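Local coordinates for protein enoyl-CoA hydratase (Mycobacterium avium subsp. paratuberculosis, PDB 4LK5) that probably hydrates the double bond of enoyl-CoA thioesters, as an enoyl-CoA hydratase of the crotonase-like family, at residues 156-168 / 193-205. Residues are numbered along the deposited sequence; the frame is centred on the assembly and turned at random.
Sequences ASENAFFMLAFTK and MALLPERLPAAEA
F162 and L200 form an antiparallel hydrogen-bonded pair: F162 N donates to L200 O (2.9 Å), and L200 N returns a nearly straight bond to F162 O (2.9 Å, 167° at the hydrogen). A third bond, A202 N to A160 O, carries the pairing past P201, which lacks an N-H. Strand 200-201 thereby edges the small three-stranded sheet of this crotonase-like fold, beside strand 161-163.

The buried side is tight and mostly apolar. A205 offers the F162 ring a methyl obliquely; L200 O is the polar neighbour at its edge, in plane. Branched L164 suits the core, its CD1 meeting CB of unbranched M193 at 3.8 Å, the side chains crossing at about a right angle. A202, small enough for this place, sets its methyl 4.1 Å from A156 CB.

The outer side is looser. R199, extended from CG to NE, lays its long aliphatic stem over one face of F161, CD 4.0 Å from the ring centroid in a CH-pi contact, the guanidinium plane turned only 16° from that of the ring; its charged end stays at the exposed side. E198 reaches R230 of the second subunit in a salt bridge.

Beyond the sheet, one water accepts a long bond from T167 N and donates to L164 O and A194 O. Strand pairing and this water thus meet the backbone groups named here, leaving side chains to supply chiefly apolar cohesion.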
loop_
_atom_site.group_PDB
_atom_site.type_symbol
_atom_site.label_atom_id
_atom_site.label_comp_id
_atom_site.label_asym_id
_atom_site.label_seq_id
_atom_site.Cartn_x
_atom_site.Cartn_y
_atom_site.Cartn_z
ATOM N N ALA C 156 -12.118 12.314 10.170
ATOM C CA ALA C 156 -11.408 12.862 11.286
ATOM C C ALA C 156 -11.564 14.397 11.419
ATOM O O ALA C 156 -11.695 15.123 10.428
ATOM C CB ALA C 156 -9.945 12.492 11.167
ATOM N N SER C 157 -11.599 14.847 12.675
ATOM C CA SER C 157 -11.424 16.239 13.058
ATOM C C SER C 157 -9.954 16.635 13.003
ATOM O O SER C 157 -9.057 15.807 13.228
ATOM C CB SER C 157 -11.902 16.434 14.500
ATOM O OG SER C 157 -11.444 17.670 15.020
ATOM N N GLU C 158 -9.693 17.912 12.764
ATOM C CA GLU C 158 -8.329 18.400 12.909
ATOM C C GLU C 158 -7.813 18.179 14.338
ATOM O O GLU C 158 -6.611 18.100 14.537
ATOM C CB GLU C 158 -8.193 19.859 12.452
ATOM C CG GLU C 158 -8.251 19.940 10.936
ATOM C CD GLU C 158 -7.731 21.232 10.351
ATOM O OE1 GLU C 158 -8.249 22.302 10.738
ATOM O OE2 GLU C 158 -6.829 21.152 9.474
ATOM N N ASN C 159 -8.716 18.043 15.311
ATOM C CA ASN C 159 -8.329 17.710 16.702
ATOM C C ASN C 159 -7.863 16.272 16.925
ATOM O O ASN C 159 -7.151 15.990 17.883
ATOM C CB ASN C 159 -9.489 17.984 17.674
ATOM C CG ASN C 159 -9.691 19.472 17.943
ATOM O OD1 ASN C 159 -8.876 20.315 17.542
ATOM N ND2 ASN C 159 -10.790 19.802 18.630
ATOM N N ALA C 160 -8.274 15.373 16.044
ATOM C CA ALA C 160 -7.965 13.958 16.173
ATOM C C ALA C 160 -6.514 13.637 15.974
ATOM O O ALA C 160 -5.806 14.336 15.278
ATOM C CB ALA C 160 -8.786 13.163 15.183
ATOM N N PHE C 161 -6.084 12.551 16.600
ATOM C CA PHE C 161 -4.829 11.902 16.248
ATOM C C PHE C 161 -4.909 10.397 16.459
ATOM O O PHE C 161 -5.781 9.895 17.168
ATOM C CB PHE C 161 -3.636 12.479 17.008
ATOM C CG PHE C 161 -3.673 12.238 18.505
ATOM C CD1 PHE C 161 -3.261 10.999 19.050
ATOM C CD2 PHE C 161 -4.112 13.246 19.380
ATOM C CE1 PHE C 161 -3.288 10.769 20.422
ATOM C CE2 PHE C 161 -4.131 13.017 20.745
ATOM C CZ PHE C 161 -3.721 11.778 21.268
ATOM N N PHE C 162 -3.958 9.700 15.844
ATOM C CA PHE C 162 -3.895 8.274 15.877
ATOM C C PHE C 162 -2.600 7.793 16.510
ATOM O O PHE C 162 -1.526 8.341 16.281
ATOM C CB PHE C 162 -4.048 7.737 14.452
ATOM C CG PHE C 162 -5.361 8.091 13.832
ATOM C CD1 PHE C 162 -5.574 9.367 13.286
ATOM C CD2 PHE C 162 -6.403 7.197 13.835
ATOM C CE1 PHE C 162 -6.802 9.706 12.722
ATOM C CE2 PHE C 162 -7.634 7.538 13.288
ATOM C CZ PHE C 162 -7.835 8.796 12.739
HETATM N N MSE C 163 -2.701 6.762 17.332
HETATM C CA MSE C 163 -1.492 6.199 17.890
HETATM C C MSE C 163 -1.633 4.748 18.256
HETATM O O MSE C 163 -2.431 4.376 19.122
HETATM C CB MSE C 163 -1.067 6.971 19.124
HETATM C CG MSE C 163 0.226 6.307 19.568
HETATM SE SE MSE C 163 1.112 7.491 20.824
HETATM C CE MSE C 163 -0.375 7.446 22.120
ATOM N N LEU C 164 -0.821 3.922 17.608
ATOM C CA LEU C 164 -0.731 2.534 17.951
ATOM C C LEU C 164 0.122 2.384 19.199
ATOM O O LEU C 164 1.312 2.121 19.112
ATOM C CB LEU C 164 -0.091 1.785 16.811
ATOM C CG LEU C 164 -0.954 1.665 15.573
ATOM C CD1 LEU C 164 -0.223 0.734 14.614
ATOM C CD2 LEU C 164 -2.319 1.116 15.901
ATOM N N ALA C 165 -0.525 2.515 20.352
ATOM C CA ALA C 165 0.161 2.615 21.648
ATOM C C ALA C 165 0.709 1.305 22.173
ATOM O O ALA C 165 1.585 1.309 23.025
ATOM C CB ALA C 165 -0.775 3.221 22.687
ATOM N N PHE C 166 0.230 0.193 21.645
ATOM C CA PHE C 166 0.456 -1.114 22.262
ATOM C C PHE C 166 1.855 -1.257 22.880
ATOM O O PHE C 166 2.044 -1.670 24.027
ATOM C CB PHE C 166 0.257 -2.198 21.229
ATOM C CG PHE C 166 -1.052 -2.122 20.528
ATOM C CD1 PHE C 166 -2.200 -2.592 21.136
ATOM C CD2 PHE C 166 -1.136 -1.592 19.243
ATOM C CE1 PHE C 166 -3.401 -2.540 20.479
ATOM C CE2 PHE C 166 -2.338 -1.527 18.581
ATOM C CZ PHE C 166 -3.472 -1.997 19.200
ATOM N N THR C 167 2.822 -0.887 22.090
ATOM C CA THR C 167 4.232 -1.151 22.360
ATOM C C THR C 167 4.814 -0.327 23.533
ATOM O O THR C 167 5.859 -0.643 24.062
ATOM C CB THR C 167 4.985 -0.911 21.009
ATOM O OG1 THR C 167 5.427 -2.164 20.474
ATOM C CG2 THR C 167 6.112 0.069 21.135
ATOM N N LYS C 168 4.138 0.752 23.900
ATOM C CA LYS C 168 4.541 1.575 25.041
ATOM C C LYS C 168 4.279 0.873 26.361
ATOM O O LYS C 168 4.822 1.256 27.376
ATOM C CB LYS C 168 3.797 2.911 25.033
ATOM C CG LYS C 168 4.377 3.886 24.014
ATOM C CD LYS C 168 3.789 5.303 24.113
ATOM C CE LYS C 168 4.865 6.359 23.844
ATOM N NZ LYS C 168 4.397 7.497 22.997
HETATM N N MSE C 193 4.578 3.192 12.894
HETATM C CA MSE C 193 3.556 3.482 13.850
HETATM C C MSE C 193 3.630 2.490 14.952
HETATM O O MSE C 193 3.395 2.821 16.104
HETATM C CB MSE C 193 2.176 3.387 13.239
HETATM C CG MSE C 193 1.902 4.642 12.412
HETATM SE SE MSE C 193 0.030 4.587 11.734
HETATM C CE MSE C 193 -0.884 5.043 13.429
ATOM N N ALA C 194 3.953 1.253 14.607
ATOM C CA ALA C 194 3.924 0.152 15.560
ATOM C C ALA C 194 5.166 0.120 16.445
ATOM O O ALA C 194 5.057 -0.118 17.633
ATOM C CB ALA C 194 3.798 -1.168 14.809
ATOM N N LEU C 195 6.348 0.321 15.853
ATOM C CA LEU C 195 7.592 0.232 16.611
ATOM C C LEU C 195 8.006 1.549 17.258
ATOM O O LEU C 195 8.731 1.544 18.263
ATOM C CB LEU C 195 8.758 -0.276 15.752
ATOM C CG LEU C 195 8.731 -1.714 15.224
ATOM C CD1 LEU C 195 10.049 -1.980 14.503
ATOM C CD2 LEU C 195 8.505 -2.761 16.302
ATOM N N LEU C 196 7.579 2.666 16.683
ATOM C CA LEU C 196 7.968 3.970 17.190
ATOM C C LEU C 196 6.732 4.796 17.336
ATOM O O LEU C 196 6.642 5.896 16.800
ATOM C CB LEU C 196 8.928 4.662 16.222
ATOM C CG LEU C 196 10.258 3.956 16.106
ATOM C CD1 LEU C 196 10.933 4.353 14.795
ATOM C CD2 LEU C 196 11.128 4.280 17.315
ATOM N N PRO C 197 5.766 4.286 18.092
ATOM C CA PRO C 197 4.503 5.003 18.143
ATOM C C PRO C 197 4.674 6.472 18.518
ATOM O O PRO C 197 5.513 6.808 19.367
ATOM C CB PRO C 197 3.714 4.238 19.184
ATOM C CG PRO C 197 4.743 3.571 20.016
ATOM C CD PRO C 197 5.861 3.233 19.113
ATOM N N GLU C 198 3.908 7.323 17.829
ATOM C CA GLU C 198 3.843 8.785 18.025
ATOM C C GLU C 198 2.395 9.202 17.780
ATOM O O GLU C 198 1.629 8.492 17.127
ATOM C CB GLU C 198 4.711 9.532 16.999
ATOM C CG GLU C 198 6.206 9.584 17.304
ATOM C CD GLU C 198 6.511 10.313 18.604
ATOM O OE1 GLU C 198 5.626 11.052 19.111
ATOM O OE2 GLU C 198 7.627 10.138 19.125
ATOM N N ARG C 199 2.016 10.367 18.287
ATOM C CA ARG C 199 0.683 10.915 18.043
ATOM C C ARG C 199 0.678 11.412 16.625
ATOM O O ARG C 199 1.273 12.439 16.320
ATOM C CB ARG C 199 0.373 12.063 19.020
ATOM C CG ARG C 199 0.275 11.594 20.462
ATOM C CD ARG C 199 -0.061 12.672 21.467
ATOM N NE ARG C 199 -0.082 12.104 22.831
ATOM C CZ ARG C 199 -0.734 12.627 23.875
ATOM N NH1 ARG C 199 -1.441 13.746 23.741
ATOM N NH2 ARG C 199 -0.678 12.030 25.060
ATOM N N LEU C 200 0.040 10.663 15.746
ATOM C CA LEU C 200 -0.009 11.024 14.334
ATOM C C LEU C 200 -1.240 11.930 14.101
ATOM O O LEU C 200 -2.357 11.428 14.128
ATOM C CB LEU C 200 -0.102 9.768 13.463
ATOM C CG LEU C 200 -0.129 10.130 11.979
ATOM C CD1 LEU C 200 1.271 10.179 11.429
ATOM C CD2 LEU C 200 -0.962 9.147 11.186
ATOM N N PRO C 201 -1.035 13.248 13.860
ATOM C CA PRO C 201 -2.204 14.147 13.685
ATOM C C PRO C 201 -2.975 13.938 12.381
ATOM O O PRO C 201 -2.398 13.697 11.300
ATOM C CB PRO C 201 -1.601 15.563 13.714
ATOM C CG PRO C 201 -0.193 15.369 13.224
ATOM C CD PRO C 201 0.246 13.956 13.630
ATOM N N ALA C 202 -4.282 14.069 12.515
ATOM C CA ALA C 202 -5.226 13.866 11.443
ATOM C C ALA C 202 -4.665 14.275 10.107
ATOM O O ALA C 202 -4.708 13.516 9.141
ATOM C CB ALA C 202 -6.486 14.658 11.730
ATOM N N ALA C 203 -4.156 15.493 10.044
ATOM C CA ALA C 203 -3.837 16.054 8.775
ATOM C C ALA C 203 -2.732 15.204 8.146
ATOM O O ALA C 203 -2.783 14.941 6.966
ATOM C CB ALA C 203 -3.438 17.525 8.922
ATOM N N GLU C 204 -1.757 14.748 8.937
ATOM C CA GLU C 204 -0.653 13.898 8.435
ATOM C C GLU C 204 -1.177 12.496 8.135
ATOM O O GLU C 204 -0.675 11.813 7.251
ATOM C CB GLU C 204 0.454 13.830 9.474
ATOM C CG GLU C 204 1.850 13.454 8.988
ATOM C CD GLU C 204 2.905 13.576 10.108
ATOM O OE1 GLU C 204 3.887 12.784 10.125
ATOM O OE2 GLU C 204 2.753 14.467 10.986
ATOM N N ALA C 205 -2.223 12.076 8.845
ATOM C CA ALA C 205 -2.923 10.851 8.500
ATOM C C ALA C 205 -3.670 10.900 7.140
ATOM O O ALA C 205 -3.736 9.901 6.414
ATOM C CB ALA C 205 -3.865 10.477 9.632
HETATM O O HOH W 1 2.797 -0.245 18.893
#